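Local atomic coordinates of hydrolase (Rhizobium meliloti, PDB entry 5HOE), a protein that acts as a carbohydrate acetylesterase, removing ester-linked acetyl groups, probably by the serine-hydrolase chemistry of the GDSL/SGNH family. Residues Val129-Leu133 / Ala145-Val150. Sequence-based numbering, arbitrary orientation.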
ATOM      1  N   VAL A 129      -1.550  -7.638 -24.698  1.00 13.65           N
ATOM      2  CA  VAL A 129      -2.003  -7.190 -26.008  1.00 14.45           C
ATOM      3  C   VAL A 129      -2.602  -5.792 -25.904  1.00 14.82           C
ATOM      4  O   VAL A 129      -2.319  -4.906 -26.724  1.00 15.96           O
ATOM      5  CB  VAL A 129      -2.997  -8.202 -26.610  1.00 16.00           C
ATOM      6  CG1 VAL A 129      -3.585  -7.683 -27.946  1.00 15.97           C
ATOM      7  CG2 VAL A 129      -2.340  -9.540 -26.849  1.00 16.13           C
ATOM      8  N   GLY A 130      -3.432  -5.573 -24.882  1.00 15.28           N
ATOM      9  CA  GLY A 130      -4.016  -4.262 -24.660  1.00 14.20           C
ATOM     10  C   GLY A 130      -2.981  -3.177 -24.412  1.00 14.52           C
ATOM     11  O   GLY A 130      -3.165  -2.035 -24.828  1.00 17.59           O
ATOM     12  N   GLN A 131      -1.895  -3.506 -23.701  1.00 14.14           N
ATOM     13  CA  GLN A 131      -0.840  -2.523 -23.466  1.00 14.26           C
ATOM     14  C   GLN A 131      -0.187  -2.100 -24.775  1.00 15.19           C
ATOM     15  O   GLN A 131       0.187  -0.937 -24.936  1.00 16.25           O
ATOM     16  CB  GLN A 131       0.214  -3.086 -22.504  1.00 14.40           C
ATOM     17  CG  GLN A 131      -0.261  -3.163 -21.074  1.00 13.53           C
ATOM     18  CD  GLN A 131       0.689  -3.852 -20.146  1.00 13.94           C
ATOM     19  OE1 GLN A 131       1.526  -4.644 -20.569  1.00 15.35           O
ATOM     20  NE2 GLN A 131       0.556  -3.564 -18.855  1.00 14.50           N
ATOM     21  N   VAL A 132      -0.038  -3.024 -25.721  1.00 15.01           N
ATOM     22  CA  VAL A 132       0.492  -2.637 -27.026  1.00 16.16           C
ATOM     23  C   VAL A 132      -0.517  -1.786 -27.786  1.00 17.14           C
ATOM     24  O   VAL A 132      -0.178  -0.741 -28.354  1.00 18.30           O
ATOM     25  CB  VAL A 132       0.920  -3.869 -27.844  1.00 15.60           C
ATOM     26  CG1 VAL A 132       1.494  -3.423 -29.155  1.00 16.70           C
ATOM     27  CG2 VAL A 132       1.919  -4.706 -27.079  1.00 15.07           C
ATOM     28  N   LEU A 133      -1.771  -2.225 -27.823  1.00 17.30           N
ATOM     29  CA  LEU A 133      -2.762  -1.528 -28.631  1.00 18.17           C
ATOM     30  C   LEU A 133      -3.040  -0.115 -28.136  1.00 19.36           C
ATOM     31  O   LEU A 133      -3.502   0.723 -28.928  1.00 19.78           O
ATOM     32  CB  LEU A 133      -4.056  -2.328 -28.661  1.00 19.80           C
ATOM     33  CG  LEU A 133      -3.935  -3.698 -29.333  1.00 21.50           C
ATOM     34  CD1 LEU A 133      -5.259  -4.434 -29.268  1.00 21.67           C
ATOM     35  CD2 LEU A 133      -3.472  -3.565 -30.782  1.00 21.95           C
ATOM     36  N   ALA A 145       0.237   2.978 -32.792  1.00 24.13           N
ATOM     37  CA  ALA A 145       0.348   1.701 -32.111  1.00 23.33           C
ATOM     38  C   ALA A 145       0.874   0.624 -33.065  1.00 21.35           C
ATOM     39  O   ALA A 145       0.477   0.572 -34.243  1.00 21.76           O
ATOM     40  CB  ALA A 145      -1.001   1.263 -31.545  1.00 22.99           C
ATOM     41  N   PRO A 146       1.754  -0.254 -32.583  1.00 20.58           N
ATOM     42  CA  PRO A 146       2.210  -1.394 -33.382  1.00 20.08           C
ATOM     43  C   PRO A 146       1.105  -2.415 -33.574  1.00 18.76           C
ATOM     44  O   PRO A 146       0.125  -2.455 -32.829  1.00 18.21           O
ATOM     45  CB  PRO A 146       3.311  -2.018 -32.506  1.00 20.26           C
ATOM     46  CG  PRO A 146       3.534  -1.107 -31.376  1.00 22.23           C
ATOM     47  CD  PRO A 146       2.337  -0.263 -31.231  1.00 20.90           C
ATOM     48  N   LYS A 147       1.304  -3.282 -34.567  1.00 17.34           N
ATOM     49  CA  LYS A 147       0.550  -4.525 -34.640  1.00 17.77           C
ATOM     50  C   LYS A 147       1.068  -5.505 -33.580  1.00 16.27           C
ATOM     51  O   LYS A 147       2.139  -5.313 -32.978  1.00 17.71           O
ATOM     52  CB  LYS A 147       0.671  -5.134 -36.040  1.00 18.28           C
ATOM     53  CG  LYS A 147       0.009  -4.288 -37.130  1.00 23.64           C
ATOM     54  CD  LYS A 147       0.217  -4.877 -38.509  1.00 28.71           C
ATOM     55  CE  LYS A 147      -0.714  -4.221 -39.541  1.00 33.58           C
ATOM     56  NZ  LYS A 147      -0.569  -2.742 -39.545  1.00 38.24           N
ATOM     57  N   VAL A 148       0.301  -6.576 -33.354  1.00 16.28           N
ATOM     58  CA  VAL A 148       0.605  -7.561 -32.318  1.00 15.99           C
ATOM     59  C   VAL A 148       0.557  -8.954 -32.933  1.00 16.18           C
ATOM     60  O   VAL A 148      -0.406  -9.304 -33.630  1.00 16.71           O
ATOM     61  CB  VAL A 148      -0.373  -7.485 -31.125  1.00 16.59           C
ATOM     62  CG1 VAL A 148      -0.027  -8.542 -30.078  1.00 20.32           C
ATOM     63  CG2 VAL A 148      -0.326  -6.111 -30.493  1.00 17.95           C
ATOM     64  N   LEU A 149       1.580  -9.763 -32.653  1.00 15.35           N
ATOM     65  CA  LEU A 149       1.550 -11.188 -32.962  1.00 14.91           C
ATOM     66  C   LEU A 149       1.615 -11.945 -31.641  1.00 14.59           C
ATOM     67  O   LEU A 149       2.643 -11.920 -30.958  1.00 15.24           O
ATOM     68  CB  LEU A 149       2.695 -11.576 -33.886  1.00 15.20           C
ATOM     69  CG  LEU A 149       2.839 -13.072 -34.176  1.00 16.75           C
ATOM     70  CD1 LEU A 149       1.594 -13.664 -34.859  1.00 17.63           C
ATOM     71  CD2 LEU A 149       4.091 -13.320 -35.007  1.00 16.66           C
ATOM     72  N   VAL A 150       0.508 -12.602 -31.282  1.00 15.43           N
ATOM     73  CA  VAL A 150       0.449 -13.470 -30.108  1.00 15.56           C
ATOM     74  C   VAL A 150       0.998 -14.835 -30.506  1.00 14.97           C
ATOM     75  O   VAL A 150       0.545 -15.429 -31.491  1.00 16.36           O
ATOM     76  CB  VAL A 150      -1.004 -13.597 -29.612  1.00 16.49           C
ATOM     77  CG1 VAL A 150      -1.114 -14.626 -28.490  1.00 16.04           C
ATOM     78  CG2 VAL A 150      -1.532 -12.235 -29.149  1.00 16.15           C
TER
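Val-132 and Val-148 meet at the middle of this contact, where the last turn of helix 118-133 lies on strand 147-152. CG2 of Val-148 sits 3.5 Å from CG1 of Val-132 and almost as near its CB, the two side chains slanting across one another. The same CG1 lies over the ring of Pro-146, 3.8 Å from its CG, and is held between proline and valine. It gets there because it stands anti to its own backbone N (chi1 -178°), which turns this methyl to the strand. One turn back along the helix, Val-129 uses its other branch: CG2 approaches CG2 of Val-150 at 3.6 Å, the side chains at about a right angle, and reaches CG1 of Val-148 at 4.1 Å. Val-148 thus divides its methyls, CG1 facing Val-129 and CG2 facing Val-132 and the end of Leu-133. These valines and the proline are buried; Leu-88 and Leu-92 of helix 84-95 also touch Val-132, while Met-189 of helix 171-189 lies against Val-129.

The packing is looser at the partly exposed edge formed by Leu-133 and Ala-145. Leu-133 starts off away from the strand and only its CD2 swings back, to 4.1 Å from CG2 of Val-148. Ala-145 brings its CB to 3.7 Å from the carbonyl O of Leu-133, a van der Waals contact. Exposed Lys-147 points to the other side of the strand.

The axes of helix 129-133 and strand 147-150 run nearly antiparallel (164°), 8.6 Å apart at closest approach, and loop 134-146 joins the two. Strand 147-152 lies beside strand 100-104 and parallel to it, making helix 118-133 the connecting helix of a beta-alpha-beta crossover, as expected in the three-layer alpha/beta/alpha fold of SGNH hydrolases.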